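PDB 7ATL: esterase from uncultured bacterium pCosCE1, which hydrolyses carboxylic esters as a family VIII carboxylesterase and also shows promiscuous acyltransferase activity. Local coordinates for residues Arg57-Ile71 / Gly263-Leu277. Sequence-based numbering, arbitrary orientation.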
loop_
_atom_site.group_PDB
_atom_site.type_symbol
_atom_site.label_atom_id
_atom_site.label_comp_id
_atom_site.label_asym_id
_atom_site.label_seq_id
_atom_site.Cartn_x
_atom_site.Cartn_y
_atom_site.Cartn_z
ATOM N N ARG A 57 -7.959 3.621 18.581
ATOM C CA ARG A 57 -6.719 4.071 17.910
ATOM C C ARG A 57 -5.833 2.859 17.607
ATOM O O ARG A 57 -5.208 2.840 16.525
ATOM C CB ARG A 57 -6.010 5.086 18.807
ATOM C CG ARG A 57 -4.842 5.789 18.131
ATOM C CD ARG A 57 -4.073 6.647 19.106
ATOM N NE ARG A 57 -2.829 7.133 18.531
ATOM C CZ ARG A 57 -2.278 8.311 18.795
ATOM N NH1 ARG A 57 -2.864 9.163 19.623
ATOM N NH2 ARG A 57 -1.147 8.657 18.209
ATOM N N GLU A 58 -5.811 1.880 18.520
ATOM C CA GLU A 58 -4.962 0.652 18.453
ATOM C C GLU A 58 -5.592 -0.414 17.536
ATOM O O GLU A 58 -4.925 -1.441 17.312
ATOM C CB GLU A 58 -4.752 0.016 19.835
ATOM C CG GLU A 58 -4.237 0.975 20.900
ATOM C CD GLU A 58 -5.284 1.877 21.542
ATOM O OE1 GLU A 58 -6.428 1.409 21.731
ATOM O OE2 GLU A 58 -4.951 3.047 21.833
ATOM N N THR A 59 -6.805 -0.208 17.010
ATOM C CA THR A 59 -7.449 -1.207 16.118
ATOM C C THR A 59 -6.516 -1.528 14.941
ATOM O O THR A 59 -6.050 -0.598 14.242
ATOM C CB THR A 59 -8.811 -0.752 15.587
ATOM O OG1 THR A 59 -9.649 -0.466 16.701
ATOM C CG2 THR A 59 -9.458 -1.809 14.719
ATOM N N GLN A 60 -6.265 -2.813 14.722
ATOM C CA GLN A 60 -5.419 -3.308 13.610
ATOM C C GLN A 60 -6.279 -3.422 12.345
ATOM O O GLN A 60 -7.506 -3.721 12.443
ATOM C CB GLN A 60 -4.785 -4.646 13.981
ATOM C CG GLN A 60 -3.453 -4.871 13.298
ATOM C CD GLN A 60 -2.987 -6.309 13.357
ATOM O OE1 GLN A 60 -3.788 -7.251 13.372
ATOM N NE2 GLN A 60 -1.670 -6.483 13.340
ATOM N N PHE A 61 -5.661 -3.188 11.193
ATOM C CA PHE A 61 -6.344 -3.298 9.885
ATOM C C PHE A 61 -5.617 -4.281 8.974
ATOM O O PHE A 61 -4.403 -4.511 9.119
ATOM C CB PHE A 61 -6.439 -1.940 9.193
ATOM C CG PHE A 61 -7.303 -0.925 9.885
ATOM C CD1 PHE A 61 -6.827 -0.227 10.977
ATOM C CD2 PHE A 61 -8.560 -0.630 9.403
ATOM C CE1 PHE A 61 -7.606 0.735 11.594
ATOM C CE2 PHE A 61 -9.353 0.315 10.036
ATOM C CZ PHE A 61 -8.873 0.995 11.130
ATOM N N ARG A 62 -6.382 -4.859 8.062
ATOM C CA ARG A 62 -5.841 -5.444 6.817
ATOM C C ARG A 62 -5.333 -4.265 5.996
ATOM O O ARG A 62 -6.131 -3.328 5.785
ATOM C CB ARG A 62 -6.929 -6.237 6.084
ATOM C CG ARG A 62 -7.439 -7.435 6.871
ATOM C CD ARG A 62 -8.663 -8.076 6.268
ATOM N NE ARG A 62 -9.165 -9.141 7.127
ATOM C CZ ARG A 62 -9.942 -8.968 8.196
ATOM N NH1 ARG A 62 -10.356 -7.766 8.567
ATOM N NH2 ARG A 62 -10.330 -10.020 8.879
ATOM N N LEU A 63 -4.066 -4.295 5.576
ATOM C CA LEU A 63 -3.404 -3.101 4.975
ATOM C C LEU A 63 -3.499 -3.068 3.443
ATOM O O LEU A 63 -3.396 -1.973 2.933
ATOM C CB LEU A 63 -1.951 -3.051 5.443
ATOM C CG LEU A 63 -1.778 -2.713 6.925
ATOM C CD1 LEU A 63 -0.308 -2.748 7.311
ATOM C CD2 LEU A 63 -2.376 -1.358 7.239
ATOM N N SER A 64 -3.762 -4.191 2.761
ATOM C CA SER A 64 -3.627 -4.389 1.280
ATOM C C SER A 64 -2.383 -3.628 0.780
ATOM O O SER A 64 -1.299 -3.892 1.329
ATOM C CB SER A 64 -4.909 -4.063 0.512
ATOM O OG SER A 64 -5.449 -2.792 0.870
ATOM N N SER A 65 -2.501 -2.677 -0.151
ATOM C CA SER A 65 -1.314 -2.032 -0.777
ATOM C C SER A 65 -0.565 -1.107 0.188
ATOM O O SER A 65 0.528 -0.671 -0.166
ATOM C CB SER A 65 -1.666 -1.311 -2.014
ATOM O OG SER A 65 -2.002 -2.232 -3.038
ATOM N N VAL A 66 -1.063 -0.864 1.392
ATOM C CA VAL A 66 -0.239 -0.147 2.401
ATOM C C VAL A 66 0.933 -1.049 2.797
ATOM O O VAL A 66 1.883 -0.524 3.383
ATOM C CB VAL A 66 -1.057 0.361 3.600
ATOM C CG1 VAL A 66 -0.178 1.046 4.637
ATOM C CG2 VAL A 66 -2.148 1.296 3.121
ATOM N N SER A 67 0.918 -2.313 2.389
ATOM C CA SER A 67 2.063 -3.264 2.497
ATOM C C SER A 67 3.274 -2.775 1.671
ATOM O O SER A 67 4.428 -3.042 2.063
ATOM C CB SER A 67 1.655 -4.684 2.072
ATOM O OG SER A 67 0.481 -5.159 2.741
ATOM N N LYS A 68 3.040 -2.111 0.545
ATOM C CA LYS A 68 4.099 -1.759 -0.445
ATOM C C LYS A 68 5.161 -0.820 0.138
ATOM O O LYS A 68 6.361 -1.078 -0.005
ATOM C CB LYS A 68 3.427 -1.194 -1.699
ATOM C CG LYS A 68 2.665 -2.268 -2.453
ATOM C CD LYS A 68 2.002 -1.796 -3.694
ATOM C CE LYS A 68 1.612 -2.975 -4.577
ATOM N NZ LYS A 68 0.336 -3.597 -4.144
ATOM N N PRO A 69 4.803 0.342 0.736
ATOM C CA PRO A 69 5.818 1.253 1.261
ATOM C C PRO A 69 6.649 0.603 2.378
ATOM O O PRO A 69 7.835 0.870 2.429
ATOM C CB PRO A 69 5.048 2.491 1.718
ATOM C CG PRO A 69 3.632 2.027 1.811
ATOM C CD PRO A 69 3.461 0.917 0.803
ATOM N N TYR A 70 6.023 -0.267 3.176
ATOM C CA TYR A 70 6.702 -1.122 4.181
ATOM C C TYR A 70 7.833 -1.926 3.525
ATOM O O TYR A 70 8.968 -1.887 4.039
ATOM C CB TYR A 70 5.687 -2.013 4.901
ATOM C CG TYR A 70 5.083 -1.373 6.128
ATOM C CD1 TYR A 70 5.879 -0.899 7.153
ATOM C CD2 TYR A 70 3.716 -1.214 6.258
ATOM C CE1 TYR A 70 5.340 -0.316 8.284
ATOM C CE2 TYR A 70 3.152 -0.628 7.374
ATOM C CZ TYR A 70 3.971 -0.189 8.393
ATOM O OH TYR A 70 3.429 0.390 9.491
ATOM N N ILE A 71 7.552 -2.658 2.442
ATOM C CA ILE A 71 8.539 -3.608 1.853
ATOM C C ILE A 71 9.490 -2.820 0.946
ATOM O O ILE A 71 10.695 -3.203 0.878
ATOM C CB ILE A 71 7.859 -4.790 1.147
ATOM C CG1 ILE A 71 6.893 -5.519 2.078
ATOM C CG2 ILE A 71 8.899 -5.744 0.578
ATOM C CD1 ILE A 71 7.549 -6.134 3.281
ATOM N N GLY A 263 4.147 -9.240 -0.119
ATOM C CA GLY A 263 4.755 -7.903 0.030
ATOM C C GLY A 263 3.898 -6.773 -0.526
ATOM O O GLY A 263 3.964 -5.666 0.038
ATOM N N GLY A 264 3.126 -7.042 -1.573
ATOM C CA GLY A 264 2.220 -6.058 -2.187
ATOM C C GLY A 264 0.899 -5.870 -1.454
ATOM O O GLY A 264 0.305 -4.794 -1.648
ATOM N N ALA A 265 0.371 -6.860 -0.716
ATOM C CA ALA A 265 -1.037 -6.767 -0.253
ATOM C C ALA A 265 -1.367 -7.605 0.993
ATOM O O ALA A 265 -2.523 -7.544 1.447
ATOM C CB ALA A 265 -1.954 -7.101 -1.413
ATOM N N GLY A 266 -0.417 -8.313 1.585
ATOM C CA GLY A 266 -0.752 -9.337 2.593
ATOM C C GLY A 266 -0.598 -8.909 4.050
ATOM O O GLY A 266 -0.792 -9.797 4.950
ATOM N N MET A 267 -0.218 -7.661 4.323
ATOM C CA MET A 267 0.166 -7.291 5.713
ATOM C C MET A 267 -1.054 -6.768 6.509
ATOM O O MET A 267 -2.100 -6.422 5.913
ATOM C CB MET A 267 1.305 -6.263 5.735
ATOM C CG MET A 267 2.524 -6.709 4.967
ATOM S SD MET A 267 3.937 -5.593 5.132
ATOM C CE MET A 267 4.367 -5.884 6.840
ATOM N N VAL A 268 -0.887 -6.741 7.833
ATOM C CA VAL A 268 -1.815 -6.185 8.857
ATOM C C VAL A 268 -1.011 -5.226 9.742
ATOM O O VAL A 268 0.210 -5.457 9.906
ATOM C CB VAL A 268 -2.439 -7.307 9.704
ATOM C CG1 VAL A 268 -3.385 -8.153 8.864
ATOM C CG2 VAL A 268 -1.393 -8.173 10.392
ATOM N N GLY A 269 -1.663 -4.199 10.292
ATOM C CA GLY A 269 -1.002 -3.201 11.148
ATOM C C GLY A 269 -1.922 -2.065 11.563
ATOM O O GLY A 269 -2.997 -1.887 10.941
ATOM N N ASP A 270 -1.491 -1.308 12.581
ATOM C CA ASP A 270 -2.262 -0.173 13.143
ATOM C C ASP A 270 -1.782 1.118 12.495
ATOM O O ASP A 270 -0.741 1.111 11.852
ATOM C CB ASP A 270 -2.226 -0.167 14.673
ATOM C CG ASP A 270 -0.867 0.086 15.273
ATOM O OD1 ASP A 270 0.024 0.486 14.504
ATOM O OD2 ASP A 270 -0.720 -0.116 16.514
ATOM N N ALA A 271 -2.564 2.174 12.653
ATOM C CA ALA A 271 -2.336 3.507 12.064
ATOM C C ALA A 271 -1.004 4.087 12.572
ATOM O O ALA A 271 -0.246 4.607 11.742
ATOM C CB ALA A 271 -3.526 4.383 12.379
ATOM N N ASP A 272 -0.694 3.964 13.866
ATOM C CA ASP A 272 0.526 4.575 14.465
ATOM C C ASP A 272 1.781 3.957 13.864
ATOM O O ASP A 272 2.787 4.695 13.761
ATOM C CB ASP A 272 0.575 4.459 15.990
ATOM C CG ASP A 272 -0.338 5.492 16.613
ATOM O OD1 ASP A 272 0.079 6.635 16.661
ATOM O OD2 ASP A 272 -1.503 5.162 16.933
ATOM N N ASP A 273 1.755 2.664 13.532
ATOM C CA ASP A 273 2.913 1.998 12.881
ATOM C C ASP A 273 3.034 2.615 11.485
ATOM O O ASP A 273 4.126 2.979 11.110
ATOM C CB ASP A 273 2.825 0.467 12.914
ATOM C CG ASP A 273 3.181 -0.222 14.237
ATOM O OD1 ASP A 273 3.795 0.408 15.129
ATOM O OD2 ASP A 273 2.846 -1.408 14.363
ATOM N N VAL A 274 1.934 2.857 10.787
ATOM C CA VAL A 274 1.975 3.447 9.416
ATOM C C VAL A 274 2.519 4.879 9.495
ATOM O O VAL A 274 3.250 5.288 8.573
ATOM C CB VAL A 274 0.586 3.388 8.751
ATOM C CG1 VAL A 274 0.536 4.110 7.408
ATOM C CG2 VAL A 274 0.115 1.948 8.607
ATOM N N LEU A 275 2.182 5.621 10.549
ATOM C CA LEU A 275 2.619 7.028 10.692
ATOM C C LEU A 275 4.132 7.057 10.905
ATOM O O LEU A 275 4.772 7.966 10.351
ATOM C CB LEU A 275 1.892 7.698 11.857
ATOM C CG LEU A 275 2.294 9.156 12.083
ATOM C CD1 LEU A 275 2.157 9.970 10.805
ATOM C CD2 LEU A 275 1.459 9.782 13.177
ATOM N N GLN A 276 4.671 6.105 11.683
ATOM C CA GLN A 276 6.135 5.918 11.884
ATOM C C GLN A 276 6.760 5.727 10.507
ATOM O O GLN A 276 7.759 6.400 10.206
ATOM C CB GLN A 276 6.461 4.684 12.733
ATOM C CG GLN A 276 6.385 4.896 14.241
ATOM C CD GLN A 276 7.183 6.125 14.609
ATOM O OE1 GLN A 276 8.400 6.211 14.375
ATOM N NE2 GLN A 276 6.479 7.119 15.127
ATOM N N LEU A 277 6.179 4.836 9.702
ATOM C CA LEU A 277 6.678 4.538 8.338
ATOM C C LEU A 277 6.685 5.824 7.482
ATOM O O LEU A 277 7.688 6.092 6.797
ATOM C CB LEU A 277 5.787 3.461 7.718
ATOM C CG LEU A 277 5.919 3.315 6.207
ATOM C CD1 LEU A 277 7.339 2.863 5.864
ATOM C CD2 LEU A 277 4.875 2.350 5.650
HETATM O O HOH W 1 -5.158 1.898 13.977
HETATM O O HOH W 2 -2.344 2.716 16.252
HETATM O O HOH W 3 -2.384 -1.940 17.530
HETATM O O HOH W 4 -3.700 -7.263 3.964
HETATM O O HOH W 5 1.058 -0.681 10.127
#
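K68 and G264 meet where the helix that carries K68 comes up against the loop ahead of strand 268-269, a worked example of how beta-lactamase-like folds hold the SxxK lysine. The lysine chain bends at its last torsion (chi4 82°), bringing NZ to G264 O at 2.8 Å, tilted from the carbonyl plane; Y123 is a further partner of NZ. S65 and K68 fit the SxxK pattern of this clan, in which the serine probably acts as nucleophile; S65 OG is hydrogen-bonded to Y171 OH. Just before the lysine, S67 OG gives its proton to S64 O and accepts from M267 N at 3.0 Å.

Beside this polar row, L277 CD2 covers one face of the Y70 ring, 3.5 Å from its centroid and almost exactly on the ring normal, a CH-pi contact. M267, with CG anti to its carbonyl carbon (chi1 -55°) and chi2 extended, brings SD obliquely to the same ring, a Met-aromatic contact, and also touches I71 CD1. The Y70 hydroxyl reaches D270 O through a water. Strands 61-62 and 268-269 form a short antiparallel ladder, with F61 and G269 as its hydrogen-bonded pair; L63 CD1 packs against the V268-G269 backbone, 3.6 Å from G269 N.

At the far end R57 grips D272 side-on: NE meets OD2 at 2.9 Å and NH2 meets OD1, with guanidinium and carboxylate planes only 17° apart. The contact thus combines a two-bond salt bridge, a backbone-paired and apolar middle, and a lysine held by a main-chain carbonyl, which should restrict where its amine can sit beside the probable nucleophile.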